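Local coordinates for protein DMSP lyase (Ruegeria pomeroyi, PDB 5CU1) that belongs to the cupin superfamily as a lyase and holds an iron(III) ion in its beta-barrel domain, at residues Pro34-Phe39 with Ile146-Ala151; Asp78-Ala83 with Met190-Trp195. All blocks are in the same frame, centred on the assembly; numbering follows the deposited sequence.

In the fold
Interactions 1 and 2 put two different helices against one face of the same five-stranded antiparallel sheet, on the adjoining strands 144-150 and 189-196. The strands are probably joined by hydrogen bonds from L150 N to M190 O and from L192 N to F148 O, and the F39 ring of interaction 1 also packs on L194 O. Both contacts are buried and apolar, with no hydrogen bond between their segments. Interaction 1 is larger; its helix runs nearly antiparallel to the strand, and a methyl over a phenyl face is at its centre. In interaction 2, nearer the chain centre, the helix crosses the strand almost perpendicularly and a methionine sulfur does much of the touching.

Interaction 1: Pro34-Phe39 with Ile146-Ala151; sequences PALAGF and IYFILA
I146 is the hub of this contact, its two branches reaching different residues of helix 34-39. Its CG2 methyl sits over the centre of the F39 ring, 3.7 Å from the ring centroid and only 10° off the normal, a clear CH-pi contact. F39 reaches this place because its CG is anti to the backbone N (chi1 177°), which swings the phenyl off the helix onto the strand. The far part of the ring rests on the strand backbone as well, with F39 CE1 3.6 Å from I146 N. The other branch of I146 is extended and carries CD1 to A35, one helical turn before F39, where it lies 3.5 Å from A35 O and 4.1 Å from A35 CB. L36 makes a separate contact two residues further along the strand: its CD2 methyl presses on F148 at the root of the side chain, 3.5 Å from F148 CB, and meets the nearby ring atoms obliquely. The two side chains cross at about a right angle. Helix and strand run almost antiparallel, at 156°, with their axes 9.8 Å apart. Beyond the pair, R196 makes a cation-pi contact with F39 and donates a hydrogen bond to F39 O, while Y73 meets the F148 ring edge-to-face. Helix 34-39 thus lies on one face of the sheet containing strand 144-150, consistent with a helix packed outside a cupin barrel, whose iron site includes E145, the residue just before I146.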
loop_
_atom_site.group_PDB
_atom_site.type_symbol
_atom_site.label_atom_id
_atom_site.label_comp_id
_atom_site.label_asym_id
_atom_site.label_seq_id
_atom_site.Cartn_x
_atom_site.Cartn_y
_atom_site.Cartn_z
ATOM N N PRO A 34 14.257 6.036 8.862
ATOM C CA PRO A 34 13.846 6.171 10.256
ATOM C C PRO A 34 12.378 6.162 10.600
ATOM O O PRO A 34 12.000 5.746 11.603
ATOM C CB PRO A 34 14.499 7.486 10.637
ATOM C CG PRO A 34 15.495 7.673 9.726
ATOM C CD PRO A 34 15.113 7.172 8.504
ATOM N N ALA A 35 11.571 6.621 9.699
ATOM C CA ALA A 35 10.157 6.682 9.869
ATOM C C ALA A 35 9.576 5.247 9.786
ATOM O O ALA A 35 8.747 4.995 10.431
ATOM C CB ALA A 35 9.516 7.657 9.020
ATOM N N LEU A 36 10.157 4.378 9.075
ATOM C CA LEU A 36 9.834 2.995 9.041
ATOM C C LEU A 36 10.258 2.174 10.236
ATOM O O LEU A 36 9.539 1.565 10.830
ATOM C CB LEU A 36 10.186 2.428 7.745
ATOM C CG LEU A 36 9.866 3.096 6.453
ATOM C CD1 LEU A 36 10.290 2.252 5.390
ATOM C CD2 LEU A 36 8.480 3.433 6.173
ATOM N N ALA A 37 11.505 2.290 10.530
ATOM C CA ALA A 37 12.206 1.696 11.617
ATOM C C ALA A 37 11.768 2.179 12.955
ATOM O O ALA A 37 11.664 1.451 13.773
ATOM C CB ALA A 37 13.716 1.806 11.422
ATOM N N GLY A 38 11.425 3.431 13.082
ATOM C CA GLY A 38 10.632 3.938 14.139
ATOM C C GLY A 38 9.246 3.485 14.399
ATOM O O GLY A 38 8.859 3.509 15.444
ATOM N N PHE A 39 8.534 3.069 13.396
ATOM C CA PHE A 39 7.183 2.541 13.500
ATOM C C PHE A 39 7.014 1.175 14.019
ATOM O O PHE A 39 6.296 0.939 14.666
ATOM C CB PHE A 39 6.457 2.762 12.171
ATOM C CG PHE A 39 5.076 2.234 12.038
ATOM C CD1 PHE A 39 4.010 3.039 12.230
ATOM C CD2 PHE A 39 4.891 1.020 11.616
ATOM C CE1 PHE A 39 2.758 2.614 12.000
ATOM C CE2 PHE A 39 3.658 0.545 11.443
ATOM C CZ PHE A 39 2.603 1.376 11.599
ATOM N N ILE A 146 1.398 3.715 8.798
ATOM C CA ILE A 146 2.267 4.499 7.961
ATOM C C ILE A 146 2.236 4.367 6.424
ATOM O O ILE A 146 2.393 3.401 5.967
ATOM C CB ILE A 146 3.678 4.584 8.605
ATOM C CG1 ILE A 146 4.352 5.931 8.356
ATOM C CG2 ILE A 146 4.511 3.298 8.515
ATOM C CD1 ILE A 146 5.763 6.027 8.931
ATOM N N TYR A 147 2.002 5.417 5.717
ATOM C CA TYR A 147 2.241 5.619 4.303
ATOM C C TYR A 147 3.591 6.319 3.914
ATOM O O TYR A 147 3.802 7.407 4.060
ATOM C CB TYR A 147 0.957 6.226 3.652
ATOM C CG TYR A 147 -0.204 5.470 3.049
ATOM C CD1 TYR A 147 -1.212 4.984 3.767
ATOM C CD2 TYR A 147 -0.360 5.422 1.728
ATOM C CE1 TYR A 147 -2.316 4.454 3.206
ATOM C CE2 TYR A 147 -1.393 4.859 1.155
ATOM C CZ TYR A 147 -2.384 4.356 1.861
ATOM O OH TYR A 147 -3.359 3.890 1.165
ATOM N N PHE A 148 4.463 5.560 3.445
ATOM C CA PHE A 148 5.704 5.878 2.804
ATOM C C PHE A 148 5.637 5.807 1.310
ATOM O O PHE A 148 5.560 4.866 0.820
ATOM C CB PHE A 148 6.913 5.163 3.499
ATOM C CG PHE A 148 8.247 5.601 3.080
ATOM C CD1 PHE A 148 9.094 6.333 3.895
ATOM C CD2 PHE A 148 8.696 5.237 1.917
ATOM C CE1 PHE A 148 10.258 6.689 3.532
ATOM C CE2 PHE A 148 9.915 5.644 1.527
ATOM C CZ PHE A 148 10.658 6.395 2.354
ATOM N N ILE A 149 5.776 6.866 0.697
ATOM C CA ILE A 149 5.723 7.044 -0.699
ATOM C C ILE A 149 7.061 6.632 -1.463
ATOM O O ILE A 149 8.083 7.149 -1.258
ATOM C CB ILE A 149 5.184 8.441 -1.099
ATOM C CG1 ILE A 149 3.742 8.536 -1.143
ATOM C CG2 ILE A 149 5.532 8.850 -2.386
ATOM C CD1 ILE A 149 2.973 8.533 0.055
ATOM N N LEU A 150 6.932 5.765 -2.409
ATOM C CA LEU A 150 7.994 5.270 -3.223
ATOM C C LEU A 150 8.255 5.959 -4.547
ATOM O O LEU A 150 9.300 6.080 -4.873
ATOM C CB LEU A 150 7.949 3.728 -3.417
ATOM C CG LEU A 150 7.582 2.760 -2.354
ATOM C CD1 LEU A 150 7.003 1.456 -2.621
ATOM C CD2 LEU A 150 8.572 2.804 -1.283
ATOM N N ALA A 151 7.217 6.478 -5.174
ATOM C CA ALA A 151 6.931 6.805 -6.561
ATOM C C ALA A 151 5.750 7.621 -6.847
ATOM O O ALA A 151 4.873 7.525 -6.290
ATOM C CB ALA A 151 7.039 5.635 -7.421
#

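Interaction 2: Asp78-Ala83 with Met190-Trp195; sequences DAFIAA and MALVLW
M190 starts out with CG anti to the backbone N and the chain extended as far as SD, then bends at chi3 (-48°), bringing the sulfur beside F80 and placing the terminal methyl beside I81. M190 SD lies 3.9 Å from F80 CB and 4.1 Å from F80 CD2, at the base of the phenyl. The sulfur is 5.1 Å from the centroid of the F80 ring and 60° off the normal, an oblique Met-aromatic contact rather than one over the face. The far end of the same ring reaches along the strand to L192, whose CD1 comes near the ring plane at the edge, 4.1 Å from F80 CZ. F80 therefore spans two strand residues that lie on the same side of the sheet, while A191 between them points away. At the outer margin I81 CG1 touches M190 CE at 4.3 Å, a looser contact. The helix crosses the strand at 87°, its axis 10.5 Å from that of the strand. F80 O accepts a hydrogen bond from Y109 OH, linking the helix to strand 107-110 as well. Around this crossing, L150 of strand 144-150 and V127 of strand 124-130 touch both F80 and M190. Helix 17-32 lies against the same sheet, with F26 on L192 and L194, and also meets helix 74-83 through L22, which touches F80 and A83.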
loop_
_atom_site.group_PDB
_atom_site.type_symbol
_atom_site.label_atom_id
_atom_site.label_comp_id
_atom_site.label_asym_id
_atom_site.label_seq_id
_atom_site.Cartn_x
_atom_site.Cartn_y
_atom_site.Cartn_z
ATOM N N ASP A 78 10.445 -1.540 -8.402
ATOM C CA ASP A 78 10.629 -2.538 -9.403
ATOM C C ASP A 78 10.314 -3.911 -8.936
ATOM O O ASP A 78 9.639 -4.571 -9.500
ATOM C CB ASP A 78 11.916 -2.400 -10.185
ATOM C CG ASP A 78 12.099 -1.033 -10.860
ATOM O OD1 ASP A 78 11.329 -0.378 -11.225
ATOM O OD2 ASP A 78 13.062 -0.555 -11.114
ATOM N N ALA A 79 10.733 -4.167 -7.766
ATOM C CA ALA A 79 10.362 -5.265 -7.015
ATOM C C ALA A 79 8.921 -5.448 -6.651
ATOM O O ALA A 79 8.475 -6.339 -6.953
ATOM C CB ALA A 79 11.317 -5.465 -5.960
ATOM N N PHE A 80 8.224 -4.434 -6.287
ATOM C CA PHE A 80 6.829 -4.374 -6.169
ATOM C C PHE A 80 6.044 -4.828 -7.532
ATOM O O PHE A 80 5.151 -5.518 -7.511
ATOM C CB PHE A 80 6.311 -3.094 -5.432
ATOM C CG PHE A 80 6.239 -3.122 -3.921
ATOM C CD1 PHE A 80 5.608 -4.092 -3.273
ATOM C CD2 PHE A 80 6.888 -2.135 -3.136
ATOM C CE1 PHE A 80 5.610 -4.086 -1.960
ATOM C CE2 PHE A 80 6.840 -2.164 -1.812
ATOM C CZ PHE A 80 6.222 -3.132 -1.228
ATOM N N ILE A 81 6.454 -4.296 -8.630
ATOM C CA ILE A 81 6.126 -4.646 -9.887
ATOM C C ILE A 81 6.392 -6.038 -10.306
ATOM O O ILE A 81 5.581 -6.576 -10.747
ATOM C CB ILE A 81 6.580 -3.620 -10.858
ATOM C CG1 ILE A 81 5.976 -2.369 -10.553
ATOM C CG2 ILE A 81 6.245 -3.916 -12.224
ATOM C CD1 ILE A 81 6.529 -1.257 -11.228
ATOM N N ALA A 82 7.572 -6.521 -10.176
ATOM C CA ALA A 82 7.930 -7.861 -10.372
ATOM C C ALA A 82 7.181 -8.963 -9.659
ATOM O O ALA A 82 6.744 -9.770 -10.259
ATOM C CB ALA A 82 9.421 -8.066 -10.497
ATOM N N ALA A 83 6.810 -8.777 -8.435
ATOM C CA ALA A 83 5.996 -9.698 -7.666
ATOM C C ALA A 83 4.599 -9.562 -7.772
ATOM O O ALA A 83 3.992 -10.352 -7.323
ATOM C CB ALA A 83 6.404 -9.612 -6.216
ATOM N N MET A 190 3.065 5.148 -5.993
ATOM C CA MET A 190 3.136 3.873 -5.295
ATOM C C MET A 190 3.620 4.147 -3.883
ATOM O O MET A 190 4.481 5.012 -3.678
ATOM C CB MET A 190 4.082 2.913 -6.003
ATOM C CG MET A 190 4.349 1.654 -5.226
ATOM S SD MET A 190 5.689 0.678 -5.900
ATOM C CE MET A 190 5.239 0.658 -7.628
ATOM N N ALA A 191 3.067 3.431 -2.907
ATOM C CA ALA A 191 3.515 3.569 -1.520
ATOM C C ALA A 191 3.690 2.230 -0.856
ATOM O O ALA A 191 3.022 1.260 -1.195
ATOM C CB ALA A 191 2.528 4.418 -0.703
ATOM N N LEU A 192 4.607 2.194 0.092
ATOM C CA LEU A 192 4.669 1.141 1.077
ATOM C C LEU A 192 3.763 1.558 2.213
ATOM O O LEU A 192 3.804 2.716 2.635
ATOM C CB LEU A 192 6.094 0.938 1.580
ATOM C CG LEU A 192 6.254 0.065 2.826
ATOM C CD1 LEU A 192 5.998 -1.405 2.488
ATOM C CD2 LEU A 192 7.634 0.263 3.469
ATOM N N VAL A 193 2.930 0.624 2.676
ATOM C CA VAL A 193 2.024 0.845 3.792
ATOM C C VAL A 193 2.276 -0.181 4.892
ATOM O O VAL A 193 2.151 -1.368 4.644
ATOM C CB VAL A 193 0.568 0.741 3.351
ATOM C CG1 VAL A 193 -0.367 1.223 4.470
ATOM C CG2 VAL A 193 0.359 1.522 2.079
ATOM N N LEU A 194 2.638 0.280 6.093
ATOM C CA LEU A 194 2.859 -0.593 7.248
ATOM C C LEU A 194 1.723 -0.501 8.246
ATOM O O LEU A 194 1.203 0.577 8.483
ATOM C CB LEU A 194 4.172 -0.244 7.954
ATOM C CG LEU A 194 5.420 -0.370 7.079
ATOM C CD1 LEU A 194 6.669 -0.081 7.870
ATOM C CD2 LEU A 194 5.500 -1.754 6.447
ATOM N N TRP A 195 1.334 -1.649 8.804
ATOM C CA TRP A 195 0.313 -1.746 9.849
ATOM C C TRP A 195 0.900 -2.311 11.132
ATOM O O TRP A 195 1.795 -3.161 11.109
ATOM C CB TRP A 195 -0.850 -2.645 9.429
ATOM C CG TRP A 195 -1.825 -2.014 8.535
ATOM C CD1 TRP A 195 -1.624 -0.935 7.754
ATOM C CD2 TRP A 195 -3.179 -2.428 8.318
ATOM N NE1 TRP A 195 -2.763 -0.641 7.052
ATOM C CE2 TRP A 195 -3.734 -1.543 7.387
ATOM C CE3 TRP A 195 -3.968 -3.463 8.820
ATOM C CZ2 TRP A 195 -5.055 -1.649 6.959
ATOM C CZ3 TRP A 195 -5.270 -3.572 8.390
ATOM C CH2 TRP A 195 -5.804 -2.669 7.471
#